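PDB 6R2J: Endoglucanase(Endo-1,4-beta-glucanase)protein from Pseudomonas stutzeri, which probably hydrolyses beta-1,4-glucosidic bonds within cellulose chains, as a family 5 endoglucanase that accommodates cellobiose in its glycan-binding pocket. Local coordinates for residues 3-7 and 52-56; 275-279 and 318-324; 18-23 and 35-39; 135-139 and 170-174. All coordinates share one frame; numbering follows the deposited sequence. Where two conformers were deposited one is given.

How the contacts relate
Contact 1 closes the first loop, bringing the N-terminal segment 3-7 back against the start of strand 54-59. Contact 3 (18-23 with 35-39) lies wholly within that loop and folds the long connection between strand 14-18 and helix 41-49 upon itself. Contact 4 follows in series and pairs the neighbouring barrel strands 136-140 and 171-175. Contact 2 comes last, fastening the C-terminal tail to the end of helix 260-276. No two loops cross. Trp3 of contact 1 reaches both Leu171 and Phe173 of contact 4 and Pro279 and Ile321 of contact 2, whereas contact 3 joins contact 1 through Ile18, whose backbone N is probably hydrogen-bonded to Arg56 O in the adjacent strand.

Contact 1: 3-7 and 52-56; sequences WPVND and IRLIR
Pro4 and Arg53 bring the two backbones nearest, 6.4 Å apart at their CA atoms, and no backbone hydrogen bond joins the segments, so side chains carry the contact. Pro4 turns its ring toward the strand, with CG 3.9 Å from Arg53 O. A proline suits this extended N-terminal segment: it gives a stiff, apolar surface and has no N-H to satisfy. Its CD also lies over one face of the Trp3 ring, toward the rim. Trp3 carries its indole alongside Leu54, meeting it obliquely; with CG opposite the backbone N (chi1 -157°), the ring runs along the strand and CZ2 comes 3.8 Å from Leu54 CD1. Leu54 packs both its methyls on that same benzo-ring carbon. The indole N-H is spent elsewhere, on Ala12 O.

Arg53 reaches the other way, toward solvent. Its chain is extended from CG to NE and passes close by Val5 O, which sits 3.1 Å from Arg53 CD. Beyond it, Arg53 NH2 forms a salt bridge with Asp7 OD1 at 2.8 Å, but the hydrogen bond within it is weak, bent to 119°, and the carboxylate and guanidinium planes are 63° apart. Arg53 was modelled in two conformers, so this exposed bridge is doubtful as a constant tie; NH1 meanwhile donates to Gly91 O.

The apolar half lies at the N-terminal end of the (beta/alpha)8 barrel, where Trp3 closes the floor against Leu137 of strand 136-140, Ile202 of strand 201-206, and the loop residues Pro279 and Ile321.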
loop_
_atom_site.group_PDB
_atom_site.type_symbol
_atom_site.label_atom_id
_atom_site.label_comp_id
_atom_site.label_asym_id
_atom_site.label_seq_id
_atom_site.Cartn_x
_atom_site.Cartn_y
_atom_site.Cartn_z
ATOM N N TRP A 3 -13.318 8.031 -1.368
ATOM C CA TRP A 3 -12.275 7.986 -0.364
ATOM C C TRP A 3 -12.886 8.156 1.024
ATOM O O TRP A 3 -13.807 8.962 1.201
ATOM C CB TRP A 3 -11.259 9.097 -0.617
ATOM C CG TRP A 3 -9.955 8.774 -0.019
ATOM C CD1 TRP A 3 -9.504 9.136 1.218
ATOM C CD2 TRP A 3 -8.925 7.989 -0.613
ATOM N NE1 TRP A 3 -8.270 8.595 1.442
ATOM C CE2 TRP A 3 -7.875 7.902 0.327
ATOM C CE3 TRP A 3 -8.783 7.349 -1.854
ATOM C CZ2 TRP A 3 -6.686 7.218 0.067
ATOM C CZ3 TRP A 3 -7.588 6.675 -2.117
ATOM C CH2 TRP A 3 -6.556 6.620 -1.152
ATOM N N PRO A 4 -12.409 7.413 2.019
ATOM C CA PRO A 4 -12.977 7.556 3.372
ATOM C C PRO A 4 -12.785 8.977 3.878
ATOM O O PRO A 4 -11.823 9.662 3.513
ATOM C CB PRO A 4 -12.196 6.536 4.215
ATOM C CG PRO A 4 -10.963 6.213 3.395
ATOM C CD PRO A 4 -11.315 6.420 1.942
ATOM N N VAL A 5 -13.748 9.434 4.678
ATOM C CA VAL A 5 -13.771 10.798 5.193
ATOM C C VAL A 5 -13.618 10.745 6.707
ATOM O O VAL A 5 -13.967 9.756 7.351
ATOM C CB VAL A 5 -15.049 11.574 4.800
ATOM C CG1 VAL A 5 -15.165 11.725 3.303
ATOM C CG2 VAL A 5 -16.247 10.874 5.383
ATOM N N ASN A 6 -13.058 11.813 7.268
ATOM C CA ASN A 6 -12.973 11.978 8.708
ATOM C C ASN A 6 -14.285 12.546 9.242
ATOM O O ASN A 6 -15.018 13.242 8.541
ATOM C CB ASN A 6 -11.838 12.933 9.074
ATOM C CG ASN A 6 -10.488 12.362 8.810
ATOM O OD1 ASN A 6 -10.311 11.161 8.600
ATOM N ND2 ASN A 6 -9.515 13.231 8.813
ATOM N N ASP A 7 -14.544 12.294 10.521
ATOM C CA ASP A 7 -15.805 12.741 11.131
ATOM C C ASP A 7 -15.935 14.271 11.161
ATOM O O ASP A 7 -16.973 14.830 10.782
ATOM C CB ASP A 7 -15.930 12.133 12.536
ATOM C CG ASP A 7 -16.186 10.628 12.491
ATOM O OD1 ASP A 7 -16.485 10.144 11.378
ATOM O OD2 ASP A 7 -16.081 9.936 13.534
ATOM N N ILE A 52 -8.287 6.268 12.491
ATOM C CA ILE A 52 -7.714 5.800 11.229
ATOM C C ILE A 52 -8.807 5.035 10.509
ATOM O O ILE A 52 -9.360 4.068 11.052
ATOM C CB ILE A 52 -6.493 4.897 11.456
ATOM C CG1 ILE A 52 -5.299 5.648 12.042
ATOM C CG2 ILE A 52 -6.048 4.305 10.171
ATOM C CD1 ILE A 52 -4.164 4.751 12.490
ATOM N N ARG A 53 -9.091 5.462 9.276
ATOM C CA ARG A 53 -10.108 4.851 8.439
ATOM C C ARG A 53 -9.548 4.244 7.158
ATOM O O ARG A 53 -10.319 3.698 6.355
ATOM C CB ARG A 53 -11.147 5.905 8.070
ATOM C CG ARG A 53 -12.047 6.286 9.192
ATOM C CD ARG A 53 -13.272 7.016 8.641
ATOM N NE ARG A 53 -14.098 7.487 9.738
ATOM C CZ ARG A 53 -15.244 6.931 10.085
ATOM N NH1 ARG A 53 -15.723 5.895 9.388
ATOM N NH2 ARG A 53 -15.911 7.422 11.120
ATOM N N LEU A 54 -8.237 4.319 6.950
ATOM C CA LEU A 54 -7.579 3.820 5.755
ATOM C C LEU A 54 -6.646 2.671 6.121
ATOM O O LEU A 54 -5.842 2.782 7.056
ATOM C CB LEU A 54 -6.806 4.962 5.081
ATOM C CG LEU A 54 -6.041 4.714 3.783
ATOM C CD1 LEU A 54 -7.069 4.468 2.681
ATOM C CD2 LEU A 54 -5.081 5.834 3.435
ATOM N N ILE A 55 -6.753 1.581 5.371
ATOM C CA ILE A 55 -5.963 0.381 5.584
ATOM C C ILE A 55 -5.446 -0.101 4.231
ATOM O O ILE A 55 -6.208 -0.217 3.265
ATOM C CB ILE A 55 -6.800 -0.732 6.239
ATOM C CG1 ILE A 55 -7.390 -0.239 7.563
ATOM C CG2 ILE A 55 -5.961 -2.003 6.412
ATOM C CD1 ILE A 55 -6.396 -0.173 8.688
ATOM N N ARG A 56 -4.150 -0.385 4.169
ATOM C CA ARG A 56 -3.548 -1.092 3.050
ATOM C C ARG A 56 -3.264 -2.513 3.512
ATOM O O ARG A 56 -2.633 -2.718 4.557
ATOM C CB ARG A 56 -2.265 -0.414 2.557
ATOM C CG ARG A 56 -1.565 -1.218 1.406
ATOM C CD ARG A 56 -0.482 -0.357 0.849
ATOM N NE ARG A 56 0.312 -0.860 -0.273
ATOM C CZ ARG A 56 1.511 -1.418 -0.176
ATOM N NH1 ARG A 56 2.069 -1.634 1.010
ATOM N NH2 ARG A 56 2.169 -1.732 -1.281
#

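Contact 2: 275-279 and 318-324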
loop_
_atom_site.group_PDB
_atom_site.type_symbol
_atom_site.label_atom_id
_atom_site.label_comp_id
_atom_site.label_asym_id
_atom_site.label_seq_id
_atom_site.Cartn_x
_atom_site.Cartn_y
_atom_site.Cartn_z
ATOM N N ASP A 275 -0.131 19.085 3.279
ATOM C CA ASP A 275 -0.164 20.321 2.498
ATOM C C ASP A 275 -0.562 20.057 1.044
ATOM O O ASP A 275 -1.043 20.967 0.347
ATOM C CB ASP A 275 1.213 20.979 2.533
ATOM C CG ASP A 275 1.612 21.409 3.910
ATOM O OD1 ASP A 275 0.705 21.633 4.762
ATOM O OD2 ASP A 275 2.846 21.535 4.130
ATOM N N ASN A 276 -0.334 18.827 0.567
ATOM C CA ASN A 276 -0.686 18.413 -0.787
ATOM C C ASN A 276 -1.908 17.489 -0.845
ATOM O O ASN A 276 -2.303 17.078 -1.949
ATOM C CB ASN A 276 0.495 17.712 -1.449
ATOM C CG ASN A 276 1.630 18.641 -1.698
ATOM O OD1 ASN A 276 1.694 19.284 -2.750
ATOM N ND2 ASN A 276 2.535 18.754 -0.712
ATOM N N CYS A 277 -2.552 17.225 0.295
ATOM C CA CYS A 277 -3.720 16.303 0.414
ATOM C C CYS A 277 -3.370 14.924 -0.175
ATOM O O CYS A 277 -4.216 14.354 -0.876
ATOM C CB CYS A 277 -4.956 16.855 -0.291
ATOM S SG CYS A 277 -5.610 18.397 0.406
ATOM N N VAL A 278 -2.178 14.398 0.121
ATOM C CA VAL A 278 -1.690 13.123 -0.414
ATOM C C VAL A 278 -1.776 12.088 0.716
ATOM O O VAL A 278 -1.217 12.332 1.799
ATOM C CB VAL A 278 -0.256 13.229 -0.959
ATOM C CG1 VAL A 278 0.341 11.862 -1.115
ATOM C CG2 VAL A 278 -0.267 14.009 -2.278
ATOM N N PRO A 279 -2.520 10.999 0.532
ATOM C CA PRO A 279 -2.633 9.990 1.585
ATOM C C PRO A 279 -1.381 9.119 1.658
ATOM O O PRO A 279 -0.496 9.147 0.792
ATOM C CB PRO A 279 -3.879 9.198 1.182
ATOM C CG PRO A 279 -3.956 9.330 -0.343
ATOM C CD PRO A 279 -3.350 10.695 -0.658
ATOM N N CYS A 318 -9.196 18.651 3.338
ATOM C CA CYS A 318 -9.115 18.278 1.932
ATOM C C CYS A 318 -10.462 17.696 1.499
ATOM O O CYS A 318 -11.122 16.955 2.248
ATOM C CB CYS A 318 -8.079 17.163 1.778
ATOM S SG CYS A 318 -6.439 17.616 2.286
ATOM N N THR A 319 -10.852 17.995 0.263
ATOM C CA THR A 319 -12.017 17.367 -0.344
ATOM C C THR A 319 -11.681 16.455 -1.520
ATOM O O THR A 319 -12.517 15.630 -1.908
ATOM C CB THR A 319 -13.041 18.435 -0.773
ATOM O OG1 THR A 319 -12.388 19.553 -1.381
ATOM C CG2 THR A 319 -13.819 18.943 0.421
ATOM N N ALA A 320 -10.468 16.530 -2.058
ATOM C CA ALA A 320 -10.041 15.621 -3.110
ATOM C C ALA A 320 -8.628 15.123 -2.843
ATOM O O ALA A 320 -7.810 15.796 -2.207
ATOM C CB ALA A 320 -10.101 16.290 -4.496
ATOM N N ILE A 321 -8.356 13.912 -3.341
ATOM C CA ILE A 321 -7.007 13.362 -3.312
ATOM C C ILE A 321 -6.124 14.200 -4.220
ATOM O O ILE A 321 -6.506 14.518 -5.358
ATOM C CB ILE A 321 -7.008 11.868 -3.690
ATOM C CG1 ILE A 321 -7.890 11.145 -2.657
ATOM C CG2 ILE A 321 -5.576 11.346 -3.746
ATOM C CD1 ILE A 321 -7.361 11.208 -1.191
ATOM N N GLY A 322 -4.969 14.625 -3.691
ATOM C CA GLY A 322 -4.011 15.387 -4.453
ATOM C C GLY A 322 -2.882 14.512 -4.946
ATOM O O GLY A 322 -2.998 13.282 -4.975
ATOM N N PRO A 323 -1.738 15.145 -5.311
ATOM C CA PRO A 323 -1.556 16.620 -5.251
ATOM C C PRO A 323 -2.353 17.438 -6.306
ATOM O O PRO A 323 -2.957 16.879 -7.240
ATOM C CB PRO A 323 -0.035 16.800 -5.435
ATOM C CG PRO A 323 0.328 15.636 -6.336
ATOM C CD PRO A 323 -0.552 14.468 -5.873
ATOM N N THR A 324 -2.356 18.757 -6.105
ATOM C CA THR A 324 -3.064 19.647 -7.009
ATOM C C THR A 324 -2.196 19.858 -8.245
ATOM O O THR A 324 -1.078 20.370 -8.116
ATOM C CB THR A 324 -3.333 20.963 -6.307
ATOM O OG1 THR A 324 -2.128 21.423 -5.684
ATOM C CG2 THR A 324 -4.391 20.759 -5.244
HETATM O O HOH W 1 -0.517 20.237 -4.179
#
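The carbonyl oxygen of Asn276 receives two CA-H...O contacts, from Gly322 CA at 3.5 Å and from Pro323 CA at 3.4 Å. The peptide bond between Gly322 and Pro323 is cis, which places both CA atoms on one side of it and lets them converge on a single acceptor. Gly322, with no side chain, allows the backbones to approach so closely. One residue on, Gly322 N donates to Cys277 O over 2.9 Å in a nearly straight bond (168°), although the donor stands above the carbonyl plane.

These tail residues fit round the C-terminal end of helix 260-276, which finishes in a Schellman motif: Cys277 leaves the helix with a positive phi of 54° and turns the chain toward strand 280-285 of the TIM barrel. From that turn Cys277 SG is joined to Cys318 SG in a disulfide with chi3 of -89°, close to the unstrained right angle. Each sulfur lies opposite its own carbonyl carbon, and the bond pins the tail that follows helix 305-311 covalently to the barrel.

Val278 CG2 presses on Pro323 CD at 3.6 Å, while Pro279 and Ile321 meet at about a right angle, both of them also touching Trp3. Such apolar side chains suit a largely buried seam between irregular segments, and the prolines add hydrocarbon surface with no N-H to satisfy. On the outer side a water donates to Asn276 OD1 at 2.8 Å and is also hydrogen-bonded to Thr324 OG1; Asn276 ND2 goes back to Tyr272 O, and Pro323 packs on Leu241 of helix 229-244.

Contact 3: 18-23 and 35-39; sequences ISGAGF and HYFYP
Phe23 and Phe37 bring their rings together with planes at 78° and centroids 5.7 Å apart, Phe23 CD2 lying 3.7 Å from Phe37 CE2 while CE2 of Phe23 sits in the plane of the Phe37 ring. Phe23 CG is opposite the carbonyl carbon (chi1 -85°), which folds the ring back over Gly20, whose CA lies against one face. A glycine fits beneath it because any side chain there would crowd the ring.

The backbones run close at Gly20, and Tyr36 CB lies only 3.2 Å from Gly20 O. Tyr36 takes a less common first torsion (chi1 66°), with CG held between its backbone N and carbonyl carbon, which sends the ring beside Ala21. Tyr38 lies next to it, and Ala21 CB rests against its ring, 3.3 Å from Tyr38 CE1; the small methyl suits this tight spot. Tyr36 CE1 meets the edge of the Tyr38 ring, and both hydroxyls are hydrogen-bonded to the side-chain amide of Gln76.

Gly20 O opens a type I turn, accepting from Phe23 N at 3.2 Å and, across the opposite face of its plane, from Phe37 N at 3.1 Å. The peptide bond before Gly20 is cis. Ser19 O, packed 3.4 Å from Pro39 CD, is buried with no polar partner in the model.

The contact joins two parts of the long loop between strand 14-18 and helix 41-49, at the C-terminal end of the barrel strands. Phe23 meets Trp289 edge-to-face, Tyr38 rests on helix 74-89, and Ile18 and Pro39 touch each other between helix 41-49 and strand 54-59.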
loop_
_atom_site.group_PDB
_atom_site.type_symbol
_atom_site.label_atom_id
_atom_site.label_comp_id
_atom_site.label_asym_id
_atom_site.label_seq_id
_atom_site.Cartn_x
_atom_site.Cartn_y
_atom_site.Cartn_z
ATOM N N ILE A 18 -1.599 -3.270 7.347
ATOM C CA ILE A 18 -1.991 -4.277 8.331
ATOM C C ILE A 18 -1.540 -5.671 7.905
ATOM O O ILE A 18 -1.878 -6.129 6.797
ATOM C CB ILE A 18 -3.504 -4.230 8.597
ATOM C CG1 ILE A 18 -3.878 -2.863 9.202
ATOM C CG2 ILE A 18 -3.920 -5.362 9.540
ATOM C CD1 ILE A 18 -3.423 -2.610 10.677
ATOM N N SER A 19 -0.785 -6.345 8.787
ATOM C CA SER A 19 -0.241 -7.676 8.598
ATOM C C SER A 19 -1.375 -8.704 8.655
ATOM O O SER A 19 -2.486 -8.400 9.130
ATOM C CB SER A 19 0.857 -7.943 9.634
ATOM O OG SER A 19 0.341 -7.686 10.895
ATOM N N GLY A 20 -1.071 -9.968 8.252
ATOM C CA GLY A 20 0.276 -10.443 7.890
ATOM C C GLY A 20 0.138 -11.527 6.840
ATOM O O GLY A 20 0.826 -12.514 6.881
ATOM N N ALA A 21 -0.771 -11.341 5.872
ATOM C CA ALA A 21 -1.112 -12.342 4.854
ATOM C C ALA A 21 -0.033 -12.507 3.786
ATOM O O ALA A 21 -0.091 -13.477 3.017
ATOM C CB ALA A 21 -2.451 -11.966 4.190
ATOM N N GLY A 22 0.923 -11.585 3.721
ATOM C CA GLY A 22 2.060 -11.701 2.853
ATOM C C GLY A 22 3.334 -12.120 3.536
ATOM O O GLY A 22 4.391 -12.089 2.898
ATOM N N PHE A 23 3.271 -12.499 4.802
ATOM C CA PHE A 23 4.442 -12.923 5.548
ATOM C C PHE A 23 5.037 -14.210 4.965
ATOM O O PHE A 23 4.325 -15.067 4.424
ATOM C CB PHE A 23 4.001 -13.227 6.990
ATOM C CG PHE A 23 3.958 -12.031 7.924
ATOM C CD1 PHE A 23 3.702 -10.747 7.450
ATOM C CD2 PHE A 23 4.190 -12.210 9.289
ATOM C CE1 PHE A 23 3.682 -9.661 8.330
ATOM C CE2 PHE A 23 4.209 -11.144 10.164
ATOM C CZ PHE A 23 3.944 -9.857 9.702
ATOM N N HIS A 35 2.769 -19.436 9.149
ATOM C CA HIS A 35 3.655 -18.687 8.279
ATOM C C HIS A 35 3.138 -17.304 7.975
ATOM O O HIS A 35 3.931 -16.382 7.795
ATOM C CB HIS A 35 3.845 -19.462 6.976
ATOM C CG HIS A 35 4.250 -20.883 7.202
ATOM N ND1 HIS A 35 3.417 -21.946 6.928
ATOM C CD2 HIS A 35 5.394 -21.419 7.685
ATOM C CE1 HIS A 35 4.028 -23.076 7.235
ATOM N NE2 HIS A 35 5.223 -22.782 7.717
ATOM N N TYR A 36 1.826 -17.143 7.944
ATOM C CA TYR A 36 1.199 -15.856 7.728
ATOM C C TYR A 36 -0.045 -15.812 8.602
ATOM O O TYR A 36 -0.439 -16.803 9.220
ATOM C CB TYR A 36 0.884 -15.617 6.248
ATOM C CG TYR A 36 -0.168 -16.559 5.666
ATOM C CD1 TYR A 36 -1.523 -16.271 5.782
ATOM C CD2 TYR A 36 0.191 -17.744 5.013
ATOM C CE1 TYR A 36 -2.469 -17.100 5.267
ATOM C CE2 TYR A 36 -0.759 -18.577 4.497
ATOM C CZ TYR A 36 -2.098 -18.253 4.623
ATOM O OH TYR A 36 -3.064 -19.078 4.093
ATOM N N PHE A 37 -0.634 -14.629 8.684
ATOM C CA PHE A 37 -1.674 -14.346 9.657
ATOM C C PHE A 37 -2.605 -13.306 9.052
ATOM O O PHE A 37 -2.190 -12.433 8.298
ATOM C CB PHE A 37 -1.126 -13.743 10.972
ATOM C CG PHE A 37 0.129 -14.377 11.436
ATOM C CD1 PHE A 37 0.098 -15.657 11.926
ATOM C CD2 PHE A 37 1.348 -13.729 11.334
ATOM C CE1 PHE A 37 1.252 -16.285 12.329
ATOM C CE2 PHE A 37 2.492 -14.361 11.708
ATOM C CZ PHE A 37 2.445 -15.623 12.230
ATOM N N TYR A 38 -3.824 -13.394 9.416
ATOM C CA TYR A 38 -4.880 -12.441 9.132
ATOM C C TYR A 38 -5.343 -11.732 10.410
ATOM O O TYR A 38 -5.333 -12.300 11.503
ATOM C CB TYR A 38 -6.044 -13.182 8.462
ATOM C CG TYR A 38 -5.889 -13.231 6.953
ATOM C CD1 TYR A 38 -5.003 -14.095 6.354
ATOM C CD2 TYR A 38 -6.614 -12.376 6.133
ATOM C CE1 TYR A 38 -4.863 -14.128 4.974
ATOM C CE2 TYR A 38 -6.475 -12.390 4.752
ATOM C CZ TYR A 38 -5.613 -13.268 4.167
ATOM O OH TYR A 38 -5.481 -13.263 2.789
ATOM N N PRO A 39 -5.685 -10.457 10.293
ATOM C CA PRO A 39 -6.076 -9.696 11.471
ATOM C C PRO A 39 -7.471 -10.096 11.946
ATOM O O PRO A 39 -8.249 -10.754 11.243
ATOM C CB PRO A 39 -6.031 -8.243 10.979
ATOM C CG PRO A 39 -6.299 -8.342 9.475
ATOM C CD PRO A 39 -5.669 -9.641 9.055
#

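Contact 4: 135-139 and 170-174; sequences GLLGY and TLIFI
Tyr139 and Thr170 cross at about a right angle: Thr170 OG1 stands over one face of the phenol ring, offset toward its rim, and the CG2 methyl reaches Tyr139 CE2 at 3.7 Å. Thr170 holds OG1 opposite its backbone N (chi1 -171°), which directs the hydroxyl back across the neighbouring strand to 3.3 Å from Gly138 CA. A threonine serves well here, offering a methyl for the ring and a small hydroxyl that fits against Gly138 CA and makes a weak hydrogen bond to Leu171 O.

On the other face of the sheet Leu137 and Leu171 cross obliquely, their CD1 methyls 3.9 Å apart. Phe173 turns the edge of its ring to strand 136-140, with Tyr139 O in its plane and CE1 4.0 Å from Gly138 CA. Gly138, lacking a side chain, lets both the ring edge and the backbone of Leu171 come close.

The strands run parallel, their short segments inclined at 42°. Tyr139 is gripped twice: its N donates to Leu171 O at 2.9 Å, and its O accepts from Phe173 N at 2.8 Å, nearly straight at 174°. A weaker, longer bond runs from Leu171 N to Leu137 O.

This is the strand pair of a beta-alpha-beta crossover in the TIM barrel. Helix 152-166 packs outside, its Ile163 against Tyr139 and Ile172; inside, Leu137 and Leu171 touch Trp3, and Phe173 touches Ile95 of strand 93-98 and Ile202 of strand 201-206.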
loop_
_atom_site.group_PDB
_atom_site.type_symbol
_atom_site.label_atom_id
_atom_site.label_comp_id
_atom_site.label_asym_id
_atom_site.label_seq_id
_atom_site.Cartn_x
_atom_site.Cartn_y
_atom_site.Cartn_z
ATOM N N GLY A 135 -16.229 -2.229 2.343
ATOM C CA GLY A 135 -14.940 -1.992 2.927
ATOM C C GLY A 135 -13.814 -1.969 1.940
ATOM O O GLY A 135 -12.652 -1.870 2.332
ATOM N N LEU A 136 -14.116 -2.047 0.653
ATOM C CA LEU A 136 -13.069 -2.009 -0.358
ATOM C C LEU A 136 -12.898 -0.585 -0.870
ATOM O O LEU A 136 -13.851 0.015 -1.372
ATOM C CB LEU A 136 -13.400 -2.918 -1.537
ATOM C CG LEU A 136 -12.362 -2.945 -2.659
ATOM C CD1 LEU A 136 -11.075 -3.657 -2.277
ATOM C CD2 LEU A 136 -13.022 -3.593 -3.880
ATOM N N LEU A 137 -11.683 -0.062 -0.774
ATOM C CA LEU A 137 -11.341 1.192 -1.423
ATOM C C LEU A 137 -10.737 0.973 -2.802
ATOM O O LEU A 137 -11.014 1.747 -3.720
ATOM C CB LEU A 137 -10.312 1.952 -0.603
ATOM C CG LEU A 137 -9.976 3.358 -1.090
ATOM C CD1 LEU A 137 -11.165 4.294 -1.032
ATOM C CD2 LEU A 137 -8.799 3.860 -0.195
ATOM N N GLY A 138 -9.886 -0.034 -2.975
ATOM C CA GLY A 138 -9.320 -0.265 -4.287
ATOM C C GLY A 138 -8.272 -1.359 -4.289
ATOM O O GLY A 138 -8.060 -2.066 -3.296
ATOM N N TYR A 139 -7.651 -1.494 -5.465
ATOM C CA TYR A 139 -6.732 -2.590 -5.767
ATOM C C TYR A 139 -5.342 -2.026 -6.046
ATOM O O TYR A 139 -5.122 -1.372 -7.073
ATOM C CB TYR A 139 -7.168 -3.429 -6.981
ATOM C CG TYR A 139 -8.484 -4.133 -6.830
ATOM C CD1 TYR A 139 -8.763 -4.864 -5.676
ATOM C CD2 TYR A 139 -9.438 -4.076 -7.828
ATOM C CE1 TYR A 139 -9.934 -5.498 -5.519
ATOM C CE2 TYR A 139 -10.655 -4.724 -7.679
ATOM C CZ TYR A 139 -10.894 -5.435 -6.512
ATOM O OH TYR A 139 -12.095 -6.092 -6.311
ATOM N N THR A 170 -14.148 0.673 -8.579
ATOM C CA THR A 170 -13.068 0.599 -7.610
ATOM C C THR A 170 -11.850 1.382 -8.095
ATOM O O THR A 170 -11.499 1.355 -9.284
ATOM C CB THR A 170 -12.721 -0.873 -7.370
ATOM O OG1 THR A 170 -11.817 -1.009 -6.268
ATOM C CG2 THR A 170 -12.085 -1.486 -8.590
ATOM N N LEU A 171 -11.222 2.103 -7.156
ATOM C CA LEU A 171 -9.911 2.693 -7.388
ATOM C C LEU A 171 -8.871 1.613 -7.679
ATOM O O LEU A 171 -8.936 0.488 -7.179
ATOM C CB LEU A 171 -9.459 3.485 -6.159
ATOM C CG LEU A 171 -10.341 4.676 -5.793
ATOM C CD1 LEU A 171 -9.823 5.361 -4.563
ATOM C CD2 LEU A 171 -10.447 5.639 -6.953
ATOM N N ILE A 172 -7.882 1.984 -8.482
ATOM C CA ILE A 172 -6.733 1.127 -8.755
ATOM C C ILE A 172 -5.479 1.938 -8.474
ATOM O O ILE A 172 -5.361 3.081 -8.944
ATOM C CB ILE A 172 -6.709 0.593 -10.203
ATOM C CG1 ILE A 172 -7.902 -0.320 -10.470
ATOM C CG2 ILE A 172 -5.328 -0.125 -10.480
ATOM C CD1 ILE A 172 -8.152 -0.579 -11.964
ATOM N N PHE A 173 -4.539 1.326 -7.733
ATOM C CA PHE A 173 -3.277 1.931 -7.324
ATOM C C PHE A 173 -2.127 1.330 -8.123
ATOM O O PHE A 173 -1.936 0.098 -8.158
ATOM C CB PHE A 173 -3.096 1.777 -5.814
ATOM C CG PHE A 173 -4.204 2.469 -5.029
ATOM C CD1 PHE A 173 -5.449 1.894 -4.893
ATOM C CD2 PHE A 173 -4.005 3.718 -4.451
ATOM C CE1 PHE A 173 -6.446 2.540 -4.211
ATOM C CE2 PHE A 173 -5.018 4.348 -3.732
ATOM C CZ PHE A 173 -6.219 3.760 -3.639
ATOM N N ILE A 174 -1.383 2.219 -8.776
ATOM C CA ILE A 174 -0.308 1.852 -9.680
ATOM C C ILE A 174 1.024 2.251 -9.043
ATOM O O ILE A 174 1.308 3.439 -8.844
ATOM C CB ILE A 174 -0.486 2.502 -11.066
ATOM C CG1 ILE A 174 -1.873 2.197 -11.655
ATOM C CG2 ILE A 174 0.643 2.035 -12.036
ATOM C CD1 ILE A 174 -2.152 0.737 -11.951
#